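PDB 4W5K: aspartate aminotransferase, mitochondrial from Trypanosoma brucei brucei, which probably catalyses the pyridoxal-phosphate-dependent transfer of the amino group from L-aspartate to 2-oxoglutarate, acting as a homodimer. Local coordinates for residues Asp89-Ser94 with His258-Ser263; Ala103-Gly108 with Phe135-Met140; Asn203-Val208 with Asn236-Gln241; Phe247-His252 with Trp291-Ile296. The protein carries 1 engineered substitution. All coordinates share one frame; numbering follows the deposited sequence.

How the interactions relate
Interactions 1 and 3 are neighbours in one mixed sheet, their centres 12 Å apart, and Ser260 OG of the first meets Leu237 N of the second at 2.8 Å. Interaction 2 lies against interaction 3: Ala103 CB comes to 3.5 Å from Ala240 CB, and Phe135 CE1 to 3.7 Å from Phe207 CE2. Interaction 4 stands apart, its centre 24 Å from each of the other three. From the pyridoxal phosphate, the side chain of Leu104 (interaction 2) lies about 4 Å away, that of Ala240 (interaction 3) about 7 Å, Leu249 (interaction 4) about 8 Å and His258 (interaction 1) about 12 Å. Interactions 2 and 4 also touch the second subunit.

Interaction 1. Residues Asp89-Ser94 with His258-Ser263; sequences DGRIAS and HISTAS
An antiparallel strand pair joins Ile92-Ser94 to His258-Ser260. Ala93 and Ile259 form the hydrogen-bonded pair, Ala93 N giving to Ile259 O at 2.8 Å and Ile259 N to Ala93 O at 2.7 Å. Before strand 92-97 and after 255-260, Arg91 grips Thr261 twice: its carbonyl O takes Thr261 N at 2.9 Å, while CG, between backbone N and carbonyl carbon (chi1 62°), starts an extended chain whose NH1 donates to Thr261 O at 2.8 Å, 17° out of the guanidinium plane. This is the side of the large domain's mixed sheet where strand 255-260, antiparallel to both neighbours as in other fold-type I aminotransferases, is followed by 92-97, outermost on that side within the chain. Ser94 OG meets His258 ND1 in the plane of the imidazole at 2.7 Å, and either may be the donor; Gln76 also bonds to this hydroxyl. Phe80 meets the imidazole edge-to-face, and helix 69-80 lies over the face bearing Ile92, Ser94 and His258. Helix 264-282 lies over the other, where Ala93 reaches Val271 and Ile259 Leu270. Ser260 OG bonds to Leu237 N and shares a 2.7 Å hydrogen bond with a water, weakly held by Arg91 NH1.

Interaction 2. Residues Ala103-Gly108 with Phe135-Met140; sequences ALRIGG and FAKAGM
Gly108 and Ala138 bring helix 99-110 and the end of helix 129-137 together, with 5.5 Å between their CA atoms. The apolar contacts start here. Ala138 CB sits 3.6 Å from Gly108 C, and Phe135 CE1 is 3.9 Å from Gly108 CA, approaching obliquely. A turn earlier in helix 99-110, Leu104 CD2 meets Phe135 CZ at 4.0 Å; with CG lying beside its backbone N (chi1 -73°), the Phe135 ring swings in toward this helix. Leu104 also touches the pyridoxal phosphate, so one side chain packs against both the cofactor and helix 129-137.

The second group centres on Arg105 and mixes packing with polar bonds. Its guanidinium is covered on one face, offset toward the rim, by Lys137 CB, which lies 3.5 Å from NH1. The lysine chain bends at chi2 and leads away, leaving NZ 6.7 Å from Arg105 NH1. One water joins the two segments, accepting from Arg105 NH2 at 3.0 Å and donating to Lys137 O at 2.9 Å. Outside the two segments, Arg105 NE forms a salt bridge with Asp109, and NH1 donates to Pro280 O of the second subunit.

Arg105 thus has partners at all three nitrogens, which fix the rotation of its guanidinium at the dimer interface. Asp109 would offset the arginine charge, and the bent lysine would limit repulsion between the two cations. Gly108, having no side chain, lets the Ala138 methyl and the Phe135 ring, which comes in obliquely, pack directly on helix backbone.

Interaction 3. Residues Asn203-Val208 with Asn236-Gln241; sequences NHIPFV and NLIVAQ
Ile238 CG2 sits over one face of the Phe207 ring, 3.6 Å from its centroid and 16° off the ring normal, a CH-pi contact. The phenyl turns toward it because CG is anti to the backbone N (chi1 -160°). At the ring's edge, near its plane, Ala240 CB lies 4.2 Å from CE1. The other branch of Ile238 runs back along the neighbouring strand, where CD1 meets Ile205 CG2 at 3.6 Å. Leu104 and Phe135, which packs edge-to-face on Phe207, cover this side.

The reverse side is built on Leu237, whose CD1 rests 3.7 Å from Pro206 CG and equally 3.7 Å from Val208 CG2; the leucine and proline side chains cross at about a right angle. Helix 225-230 packs over Pro206, Val208 and Val239 there, and it lies in the connection between the two strands, making a beta-alpha-beta unit in the parallel part of the large-domain sheet. Their ends lead to the cofactor pocket, through Asp209 on one strand and Ser242 on the other.

Three backbone bonds tie the strands in parallel register. Ile238 N gives a nearly straight bond (176°) to Pro206 O at 3.0 Å, Val208 N donates to Ile238 O at 2.8 Å, and Ala240 N to Val208 O at 2.8 Å. Toward the strand's start, Asn236 directs ND2 at Ser260 O on the next strand.

Interaction 4. Residues Phe247-His252 with Trp291-Ile296; sequences FGLYGH and WVVSSI
Val293 presents CG2 squarely to the Phe247 ring, 3.8 Å above its centroid and only 9° off the normal, so the methyl stands over the centre of the face in a CH-pi contact. The two side chains cross at about a right angle. Ile296, one turn further along the helix, works at the rim instead: CD1 comes to 3.7 Å from CE2 of the same ring, with CG2 in the ring plane 4.0 Å from CE2, and the two side chains run past each other in opposite directions. Phe247 is thereby held by one residue over a face and by another along an edge. Its ring also stacks on Trp306 of helix 300-331.

Leu249 completes the row. Its CD1 nestles against Val293 CG2 at 3.6 Å, so this one methyl is shared between an aliphatic tip and an aromatic face; CG2 stands beside the valine's backbone N, with CG1 anti to that N (chi1 169°). Toward Val292 the approach is tip to tip, Leu249 CD1 facing CG1 across 4.2 Å.

The 247-252 loop borders the cofactor site: it lies between strands 238-242 and 255-260, between Ser244 and Arg253 in sequence, both of which bind pyridoxal phosphate. Tyr250 O takes a hydrogen bond from Arg253 NH1. On the dimer side, Leu249 packs on Met60 of the second subunit, and the Tyr250 ring meets Tyr62 of that subunit edge-to-face. Helix 49-52 closes over Val292 and Ile296, while Phe71 of helix 69-80 touches Val293.

Interaction 1. Residues Asp89-Ser94 with His258-Ser263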
loop_
_atom_site.group_PDB
_atom_site.type_symbol
_atom_site.label_atom_id
_atom_site.label_comp_id
_atom_site.label_asym_id
_atom_site.label_seq_id
_atom_site.Cartn_x
_atom_site.Cartn_y
_atom_site.Cartn_z
ATOM N N ASP A 89 27.299 6.448 -9.664
ATOM C CA ASP A 89 27.800 5.154 -10.114
ATOM C C ASP A 89 26.718 4.070 -10.202
ATOM O O ASP A 89 26.999 2.930 -10.575
ATOM C CB ASP A 89 28.921 4.685 -9.186
ATOM C CG ASP A 89 30.085 5.660 -9.133
ATOM O OD1 ASP A 89 30.242 6.463 -10.080
ATOM O OD2 ASP A 89 30.844 5.619 -8.140
ATOM N N GLY A 90 25.485 4.419 -9.849
ATOM C CA GLY A 90 24.372 3.497 -9.974
ATOM C C GLY A 90 24.370 2.414 -8.913
ATOM O O GLY A 90 23.781 1.350 -9.100
ATOM N N ARG A 91 25.017 2.661 -7.779
ATOM C CA ARG A 91 25.146 1.561 -6.836
ATOM C C ARG A 91 24.051 1.582 -5.782
ATOM O O ARG A 91 24.066 0.768 -4.857
ATOM C CB ARG A 91 26.558 1.528 -6.205
ATOM C CG ARG A 91 27.028 2.690 -5.380
ATOM C CD ARG A 91 28.545 2.459 -5.083
ATOM N NE ARG A 91 29.081 3.407 -4.110
ATOM C CZ ARG A 91 28.812 3.378 -2.807
ATOM N NH1 ARG A 91 28.005 2.443 -2.310
ATOM N NH2 ARG A 91 29.346 4.296 -1.999
ATOM N N ILE A 92 23.055 2.453 -5.958
ATOM C CA ILE A 92 21.938 2.495 -5.022
ATOM C C ILE A 92 20.663 1.858 -5.585
ATOM O O ILE A 92 20.109 2.290 -6.606
ATOM C CB ILE A 92 21.628 3.944 -4.575
ATOM C CG1 ILE A 92 22.886 4.584 -4.001
ATOM C CG2 ILE A 92 20.539 3.961 -3.506
ATOM C CD1 ILE A 92 22.633 5.976 -3.401
ATOM N N ALA A 93 20.208 0.821 -4.893
ATOM C CA ALA A 93 18.960 0.134 -5.236
ATOM C C ALA A 93 17.765 0.858 -4.607
ATOM O O ALA A 93 17.739 1.054 -3.404
ATOM C CB ALA A 93 19.028 -1.326 -4.769
ATOM N N SER A 94 16.765 1.237 -5.406
ATOM C CA SER A 94 15.691 2.070 -4.895
ATOM C C SER A 94 14.338 1.688 -5.440
ATOM O O SER A 94 14.238 1.155 -6.556
ATOM C CB SER A 94 15.928 3.560 -5.218
ATOM O OG SER A 94 17.167 4.036 -4.672
ATOM N N HIS A 258 15.855 3.125 -0.189
ATOM C CA HIS A 258 17.141 3.162 -0.889
ATOM C C HIS A 258 18.101 2.238 -0.169
ATOM O O HIS A 258 18.173 2.309 1.061
ATOM C CB HIS A 258 17.734 4.584 -0.901
ATOM C CG HIS A 258 16.773 5.628 -1.376
ATOM N ND1 HIS A 258 16.439 5.793 -2.706
ATOM C CD2 HIS A 258 16.090 6.578 -0.691
ATOM C CE1 HIS A 258 15.585 6.799 -2.816
ATOM N NE2 HIS A 258 15.353 7.289 -1.605
ATOM N N ILE A 259 18.792 1.371 -0.904
ATOM C CA ILE A 259 19.876 0.573 -0.336
ATOM C C ILE A 259 21.146 0.745 -1.158
ATOM O O ILE A 259 21.197 0.392 -2.332
ATOM C CB ILE A 259 19.554 -0.953 -0.268
ATOM C CG1 ILE A 259 18.192 -1.217 0.408
ATOM C CG2 ILE A 259 20.730 -1.708 0.410
ATOM C CD1 ILE A 259 17.045 -1.386 -0.609
ATOM N N SER A 260 22.199 1.255 -0.539
ATOM C CA SER A 260 23.471 1.348 -1.252
ATOM C C SER A 260 24.200 0.016 -1.236
ATOM O O SER A 260 24.036 -0.787 -0.323
ATOM C CB SER A 260 24.369 2.428 -0.656
ATOM O OG SER A 260 24.788 2.087 0.656
ATOM N N THR A 261 24.973 -0.215 -2.290
ATOM C CA THR A 261 25.710 -1.453 -2.483
ATOM C C THR A 261 27.068 -1.161 -3.091
ATOM O O THR A 261 27.399 -0.017 -3.392
ATOM C CB THR A 261 24.954 -2.437 -3.415
ATOM O OG1 THR A 261 24.990 -1.944 -4.759
ATOM C CG2 THR A 261 23.530 -2.629 -2.960
ATOM N N ALA A 262 27.867 -2.196 -3.293
ATOM C CA ALA A 262 29.194 -1.983 -3.848
ATOM C C ALA A 262 29.218 -1.688 -5.353
ATOM O O ALA A 262 30.234 -1.227 -5.868
ATOM C CB ALA A 262 30.077 -3.192 -3.560
ATOM N N SER A 263 28.130 -1.940 -6.067
ATOM C CA SER A 263 28.214 -1.860 -7.527
ATOM C C SER A 263 26.846 -1.780 -8.169
ATOM O O SER A 263 25.843 -2.095 -7.529
ATOM C CB SER A 263 28.974 -3.063 -8.087
ATOM O OG SER A 263 28.228 -4.271 -7.966
HETATM O O HOH W 1 27.367 2.651 1.027
#

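Interaction 2. Residues Ala103-Gly108 with Phe135-Met140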
loop_
_atom_site.group_PDB
_atom_site.type_symbol
_atom_site.label_atom_id
_atom_site.label_comp_id
_atom_site.label_asym_id
_atom_site.label_seq_id
_atom_site.Cartn_x
_atom_site.Cartn_y
_atom_site.Cartn_z
ATOM N N ALA A 103 8.614 1.582 3.395
ATOM C CA ALA A 103 10.053 1.438 3.206
ATOM C C ALA A 103 10.710 0.718 4.384
ATOM O O ALA A 103 11.611 -0.094 4.193
ATOM C CB ALA A 103 10.728 2.822 3.001
ATOM N N LEU A 104 10.281 1.025 5.610
ATOM C CA LEU A 104 10.830 0.322 6.786
ATOM C C LEU A 104 10.536 -1.168 6.705
ATOM O O LEU A 104 11.401 -2.002 6.992
ATOM C CB LEU A 104 10.244 0.889 8.078
ATOM C CG LEU A 104 10.786 2.291 8.339
ATOM C CD1 LEU A 104 9.846 3.019 9.292
ATOM C CD2 LEU A 104 12.253 2.217 8.930
ATOM N N ARG A 105 9.302 -1.513 6.352
ATOM C CA ARG A 105 8.896 -2.919 6.277
ATOM C C ARG A 105 9.577 -3.662 5.119
ATOM O O ARG A 105 10.150 -4.757 5.322
ATOM C CB ARG A 105 7.368 -3.037 6.130
ATOM C CG ARG A 105 6.839 -4.465 5.847
ATOM C CD ARG A 105 7.213 -5.460 6.949
ATOM N NE ARG A 105 6.680 -6.791 6.642
ATOM C CZ ARG A 105 5.473 -7.236 7.006
ATOM N NH1 ARG A 105 4.658 -6.445 7.700
ATOM N NH2 ARG A 105 5.091 -8.480 6.681
ATOM N N ILE A 106 9.497 -3.099 3.912
ATOM C CA ILE A 106 10.119 -3.749 2.749
ATOM C C ILE A 106 11.645 -3.821 2.948
ATOM O O ILE A 106 12.252 -4.845 2.674
ATOM C CB ILE A 106 9.779 -3.034 1.437
ATOM C CG1 ILE A 106 8.280 -3.202 1.126
ATOM C CG2 ILE A 106 10.613 -3.581 0.290
ATOM C CD1 ILE A 106 7.826 -4.628 0.834
ATOM N N GLY A 107 12.250 -2.740 3.439
ATOM C CA GLY A 107 13.678 -2.781 3.771
ATOM C C GLY A 107 14.004 -3.846 4.778
ATOM O O GLY A 107 15.001 -4.582 4.619
ATOM N N GLY A 108 13.234 -3.904 5.868
ATOM C CA GLY A 108 13.424 -4.947 6.870
ATOM C C GLY A 108 13.317 -6.354 6.290
ATOM O O GLY A 108 14.108 -7.254 6.619
ATOM N N PHE A 135 9.597 -4.409 12.450
ATOM C CA PHE A 135 10.747 -5.266 12.324
ATOM C C PHE A 135 10.490 -6.648 12.875
ATOM O O PHE A 135 11.071 -7.590 12.377
ATOM C CB PHE A 135 11.956 -4.570 12.969
ATOM C CG PHE A 135 12.456 -3.425 12.121
ATOM C CD1 PHE A 135 13.074 -3.694 10.895
ATOM C CD2 PHE A 135 12.245 -2.095 12.498
ATOM C CE1 PHE A 135 13.499 -2.667 10.077
ATOM C CE2 PHE A 135 12.682 -1.056 11.692
ATOM C CZ PHE A 135 13.310 -1.344 10.477
ATOM N N ALA A 136 9.570 -6.796 13.830
ATOM C CA ALA A 136 9.191 -8.137 14.273
ATOM C C ALA A 136 8.614 -8.938 13.112
ATOM O O ALA A 136 8.958 -10.113 12.910
ATOM C CB ALA A 136 8.181 -8.074 15.419
ATOM N N LYS A 137 7.751 -8.293 12.331
ATOM C CA LYS A 137 7.140 -8.969 11.168
ATOM C C LYS A 137 8.219 -9.393 10.161
ATOM O O LYS A 137 8.079 -10.418 9.493
ATOM C CB LYS A 137 6.104 -8.056 10.490
ATOM C CG LYS A 137 4.810 -7.863 11.289
ATOM C CD LYS A 137 4.088 -9.198 11.446
ATOM C CE LYS A 137 2.805 -9.057 12.264
ATOM N NZ LYS A 137 2.080 -10.356 12.449
ATOM N N ALA A 138 9.308 -8.618 10.096
ATOM C CA ALA A 138 10.432 -8.888 9.193
ATOM C C ALA A 138 11.455 -9.859 9.773
ATOM O O ALA A 138 12.490 -10.094 9.151
ATOM C CB ALA A 138 11.137 -7.593 8.826
ATOM N N GLY A 139 11.198 -10.369 10.980
ATOM C CA GLY A 139 12.018 -11.426 11.569
ATOM C C GLY A 139 13.103 -10.923 12.503
ATOM O O GLY A 139 14.040 -11.650 12.830
ATOM N N MET A 140 12.987 -9.676 12.928
ATOM C CA MET A 140 14.033 -9.115 13.799
ATOM C C MET A 140 13.494 -8.523 15.076
ATOM O O MET A 140 12.502 -7.784 15.075
ATOM C CB MET A 140 14.836 -8.050 13.046
ATOM C CG MET A 140 15.597 -8.604 11.825
ATOM S SD MET A 140 15.956 -7.240 10.699
ATOM C CE MET A 140 17.347 -6.502 11.528
HETATM O O HOH W 2 7.528 -10.219 6.680
#

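Interaction 3. Residues Asn203-Val208 with Asn236-Gln241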
loop_
_atom_site.group_PDB
_atom_site.type_symbol
_atom_site.label_atom_id
_atom_site.label_comp_id
_atom_site.label_asym_id
_atom_site.label_seq_id
_atom_site.Cartn_x
_atom_site.Cartn_y
_atom_site.Cartn_z
ATOM N N ASN A 203 31.699 -2.072 11.789
ATOM C CA ASN A 203 31.115 -2.689 10.588
ATOM C C ASN A 203 29.610 -2.903 10.731
ATOM O O ASN A 203 29.058 -3.926 10.249
ATOM C CB ASN A 203 31.818 -4.019 10.263
ATOM C CG ASN A 203 33.301 -3.834 9.960
ATOM O OD1 ASN A 203 33.671 -3.074 9.059
ATOM N ND2 ASN A 203 34.156 -4.499 10.738
ATOM N N HIS A 204 28.947 -1.930 11.374
ATOM C CA HIS A 204 27.495 -1.949 11.532
ATOM C C HIS A 204 26.801 -1.538 10.230
ATOM O O HIS A 204 27.395 -0.904 9.351
ATOM C CB HIS A 204 27.039 -1.005 12.674
ATOM C CG HIS A 204 27.452 -1.455 14.043
ATOM N ND1 HIS A 204 27.598 -2.784 14.383
ATOM C CD2 HIS A 204 27.746 -0.748 15.159
ATOM C CE1 HIS A 204 27.968 -2.876 15.648
ATOM N NE2 HIS A 204 28.062 -1.650 16.143
ATOM N N ILE A 205 25.536 -1.902 10.119
ATOM C CA ILE A 205 24.727 -1.571 8.949
ATOM C C ILE A 205 23.692 -0.532 9.359
ATOM O O ILE A 205 22.758 -0.850 10.092
ATOM C CB ILE A 205 24.019 -2.831 8.367
ATOM C CG1 ILE A 205 25.044 -3.907 7.965
ATOM C CG2 ILE A 205 23.165 -2.456 7.166
ATOM C CD1 ILE A 205 25.444 -4.851 9.096
ATOM N N PRO A 206 23.871 0.731 8.926
ATOM C CA PRO A 206 22.938 1.794 9.318
ATOM C C PRO A 206 21.630 1.729 8.549
ATOM O O PRO A 206 21.670 1.592 7.326
ATOM C CB PRO A 206 23.686 3.073 8.963
ATOM C CG PRO A 206 24.618 2.655 7.863
ATOM C CD PRO A 206 25.029 1.257 8.175
ATOM N N PHE A 207 20.516 1.816 9.276
ATOM C CA PHE A 207 19.155 1.868 8.691
ATOM C C PHE A 207 18.590 3.221 9.114
ATOM O O PHE A 207 18.198 3.409 10.263
ATOM C CB PHE A 207 18.314 0.700 9.220
ATOM C CG PHE A 207 17.107 0.337 8.377
ATOM C CD1 PHE A 207 16.308 1.302 7.789
ATOM C CD2 PHE A 207 16.801 -1.016 8.179
ATOM C CE1 PHE A 207 15.182 0.940 7.015
ATOM C CE2 PHE A 207 15.671 -1.412 7.406
ATOM C CZ PHE A 207 14.863 -0.425 6.818
ATOM N N VAL A 208 18.589 4.161 8.185
ATOM C CA VAL A 208 18.153 5.547 8.459
ATOM C C VAL A 208 16.662 5.697 8.209
ATOM O O VAL A 208 16.184 5.446 7.103
ATOM C CB VAL A 208 18.904 6.527 7.588
ATOM C CG1 VAL A 208 18.366 7.992 7.816
ATOM C CG2 VAL A 208 20.369 6.469 7.904
ATOM N N ASN A 236 27.014 -0.958 2.935
ATOM C CA ASN A 236 25.568 -0.886 2.733
ATOM C C ASN A 236 24.911 0.055 3.722
ATOM O O ASN A 236 25.073 -0.113 4.938
ATOM C CB ASN A 236 24.915 -2.271 2.876
ATOM C CG ASN A 236 25.511 -3.305 1.948
ATOM O OD1 ASN A 236 26.326 -4.134 2.360
ATOM N ND2 ASN A 236 25.111 -3.265 0.689
ATOM N N LEU A 237 24.164 1.027 3.188
ATOM C CA LEU A 237 23.288 1.916 3.942
ATOM C C LEU A 237 21.834 1.758 3.466
ATOM O O LEU A 237 21.594 1.668 2.268
ATOM C CB LEU A 237 23.735 3.372 3.767
ATOM C CG LEU A 237 22.691 4.471 4.018
ATOM C CD1 LEU A 237 22.468 4.653 5.531
ATOM C CD2 LEU A 237 23.142 5.803 3.388
ATOM N N ILE A 238 20.879 1.719 4.398
ATOM C CA ILE A 238 19.459 1.665 4.046
ATOM C C ILE A 238 18.819 2.984 4.456
ATOM O O ILE A 238 19.114 3.490 5.536
ATOM C CB ILE A 238 18.718 0.513 4.755
ATOM C CG1 ILE A 238 19.455 -0.808 4.540
ATOM C CG2 ILE A 238 17.254 0.389 4.248
ATOM C CD1 ILE A 238 20.097 -1.323 5.779
ATOM N N VAL A 239 17.953 3.533 3.603
ATOM C CA VAL A 239 17.234 4.757 3.949
ATOM C C VAL A 239 15.745 4.582 3.657
ATOM O O VAL A 239 15.387 4.235 2.529
ATOM C CB VAL A 239 17.736 5.983 3.160
ATOM C CG1 VAL A 239 16.994 7.249 3.632
ATOM C CG2 VAL A 239 19.252 6.179 3.348
ATOM N N ALA A 240 14.896 4.797 4.673
ATOM C CA ALA A 240 13.442 4.811 4.499
ATOM C C ALA A 240 13.026 6.267 4.466
ATOM O O ALA A 240 13.224 6.996 5.445
ATOM C CB ALA A 240 12.736 4.077 5.642
ATOM N N GLN A 241 12.486 6.695 3.328
ATOM C CA GLN A 241 12.223 8.106 3.086
ATOM C C GLN A 241 10.712 8.362 2.965
ATOM O O GLN A 241 10.050 7.813 2.085
ATOM C CB GLN A 241 12.976 8.544 1.806
ATOM C CG GLN A 241 12.700 9.941 1.314
ATOM C CD GLN A 241 13.468 10.247 0.040
ATOM O OE1 GLN A 241 13.677 9.357 -0.791
ATOM N NE2 GLN A 241 13.845 11.513 -0.150
#

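Interaction 4. Residues Phe247-His252 with Trp291-Ile296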
loop_
_atom_site.group_PDB
_atom_site.type_symbol
_atom_site.label_atom_id
_atom_site.label_comp_id
_atom_site.label_asym_id
_atom_site.label_seq_id
_atom_site.Cartn_x
_atom_site.Cartn_y
_atom_site.Cartn_z
ATOM N N PHE A 247 5.641 16.876 2.209
ATOM C CA PHE A 247 4.718 17.327 1.145
ATOM C C PHE A 247 3.265 17.386 1.602
ATOM O O PHE A 247 2.366 17.728 0.813
ATOM C CB PHE A 247 4.831 16.414 -0.076
ATOM C CG PHE A 247 6.052 16.662 -0.929
ATOM C CD1 PHE A 247 7.240 15.967 -0.680
ATOM C CD2 PHE A 247 5.992 17.555 -1.999
ATOM C CE1 PHE A 247 8.373 16.171 -1.470
ATOM C CE2 PHE A 247 7.112 17.782 -2.805
ATOM C CZ PHE A 247 8.312 17.076 -2.536
ATOM N N GLY A 248 3.019 17.069 2.871
ATOM C CA GLY A 248 1.657 17.044 3.382
ATOM C C GLY A 248 0.810 15.947 2.710
ATOM O O GLY A 248 -0.407 16.089 2.586
ATOM N N LEU A 249 1.470 14.875 2.288
ATOM C CA LEU A 249 0.805 13.813 1.497
ATOM C C LEU A 249 0.418 12.593 2.311
ATOM O O LEU A 249 0.105 11.542 1.720
ATOM C CB LEU A 249 1.703 13.355 0.339
ATOM C CG LEU A 249 1.836 14.324 -0.836
ATOM C CD1 LEU A 249 2.956 13.854 -1.755
ATOM C CD2 LEU A 249 0.519 14.455 -1.605
ATOM N N TYR A 250 0.405 12.738 3.636
ATOM C CA TYR A 250 0.132 11.661 4.597
ATOM C C TYR A 250 -0.710 10.488 4.079
ATOM O O TYR A 250 -0.198 9.364 3.886
ATOM C CB TYR A 250 -0.562 12.257 5.834
ATOM C CG TYR A 250 0.191 13.403 6.497
ATOM C CD1 TYR A 250 1.209 13.145 7.421
ATOM C CD2 TYR A 250 -0.144 14.734 6.243
ATOM C CE1 TYR A 250 1.895 14.190 8.043
ATOM C CE2 TYR A 250 0.537 15.785 6.882
ATOM C CZ TYR A 250 1.550 15.497 7.764
ATOM O OH TYR A 250 2.216 16.517 8.394
ATOM N N GLY A 251 -1.988 10.753 3.828
ATOM C CA GLY A 251 -2.908 9.679 3.475
ATOM C C GLY A 251 -2.759 9.133 2.070
ATOM O O GLY A 251 -3.392 8.130 1.721
ATOM N N HIS A 252 -1.928 9.755 1.247
ATOM C CA HIS A 252 -1.743 9.210 -0.098
ATOM C C HIS A 252 -0.650 8.116 -0.170
ATOM O O HIS A 252 -0.515 7.440 -1.204
ATOM C CB HIS A 252 -1.475 10.354 -1.073
ATOM C CG HIS A 252 -2.700 11.158 -1.382
ATOM N ND1 HIS A 252 -3.829 10.598 -1.942
ATOM C CD2 HIS A 252 -2.986 12.472 -1.199
ATOM C CE1 HIS A 252 -4.748 11.534 -2.114
ATOM N NE2 HIS A 252 -4.258 12.685 -1.670
ATOM N N TRP A 291 3.011 11.004 -8.509
ATOM C CA TRP A 291 2.755 12.021 -9.510
ATOM C C TRP A 291 3.101 13.414 -9.000
ATOM O O TRP A 291 3.779 14.199 -9.664
ATOM C CB TRP A 291 1.282 12.027 -9.900
ATOM C CG TRP A 291 0.853 10.992 -10.874
ATOM C CD1 TRP A 291 1.630 10.285 -11.752
ATOM C CD2 TRP A 291 -0.496 10.566 -11.076
ATOM N NE1 TRP A 291 0.816 9.443 -12.512
ATOM C CE2 TRP A 291 -0.486 9.604 -12.106
ATOM C CE3 TRP A 291 -1.717 10.914 -10.484
ATOM C CZ2 TRP A 291 -1.658 8.968 -12.551
ATOM C CZ3 TRP A 291 -2.879 10.292 -10.932
ATOM C CH2 TRP A 291 -2.837 9.332 -11.954
ATOM N N VAL A 292 2.617 13.692 -7.799
ATOM C CA VAL A 292 2.754 15.015 -7.182
ATOM C C VAL A 292 4.219 15.340 -6.894
ATOM O O VAL A 292 4.698 16.426 -7.239
ATOM C CB VAL A 292 1.951 15.100 -5.877
ATOM C CG1 VAL A 292 2.375 16.355 -5.053
ATOM C CG2 VAL A 292 0.466 15.133 -6.177
ATOM N N VAL A 293 4.929 14.384 -6.291
ATOM C CA VAL A 293 6.317 14.640 -5.890
ATOM C C VAL A 293 7.181 14.755 -7.150
ATOM O O VAL A 293 8.002 15.663 -7.262
ATOM C CB VAL A 293 6.817 13.561 -4.934
ATOM C CG1 VAL A 293 8.332 13.660 -4.718
ATOM C CG2 VAL A 293 6.108 13.707 -3.578
ATOM N N SER A 294 6.949 13.877 -8.127
ATOM C CA SER A 294 7.738 13.920 -9.356
ATOM C C SER A 294 7.525 15.238 -10.121
ATOM O O SER A 294 8.481 15.845 -10.640
ATOM C CB SER A 294 7.403 12.700 -10.231
ATOM O OG SER A 294 8.088 12.765 -11.471
ATOM N N SER A 295 6.274 15.688 -10.162
ATOM C CA SER A 295 5.906 16.921 -10.832
ATOM C C SER A 295 6.579 18.123 -10.177
ATOM O O SER A 295 7.094 19.011 -10.852
ATOM C CB SER A 295 4.394 17.090 -10.807
ATOM O OG SER A 295 4.012 18.371 -11.280
ATOM N N ILE A 296 6.564 18.138 -8.855
ATOM C CA ILE A 296 7.132 19.274 -8.141
ATOM C C ILE A 296 8.641 19.302 -8.301
ATOM O O ILE A 296 9.202 20.339 -8.622
ATOM C CB ILE A 296 6.756 19.258 -6.656
ATOM C CG1 ILE A 296 5.270 19.598 -6.493
ATOM C CG2 ILE A 296 7.618 20.247 -5.883
ATOM C CD1 ILE A 296 4.693 19.320 -5.087
#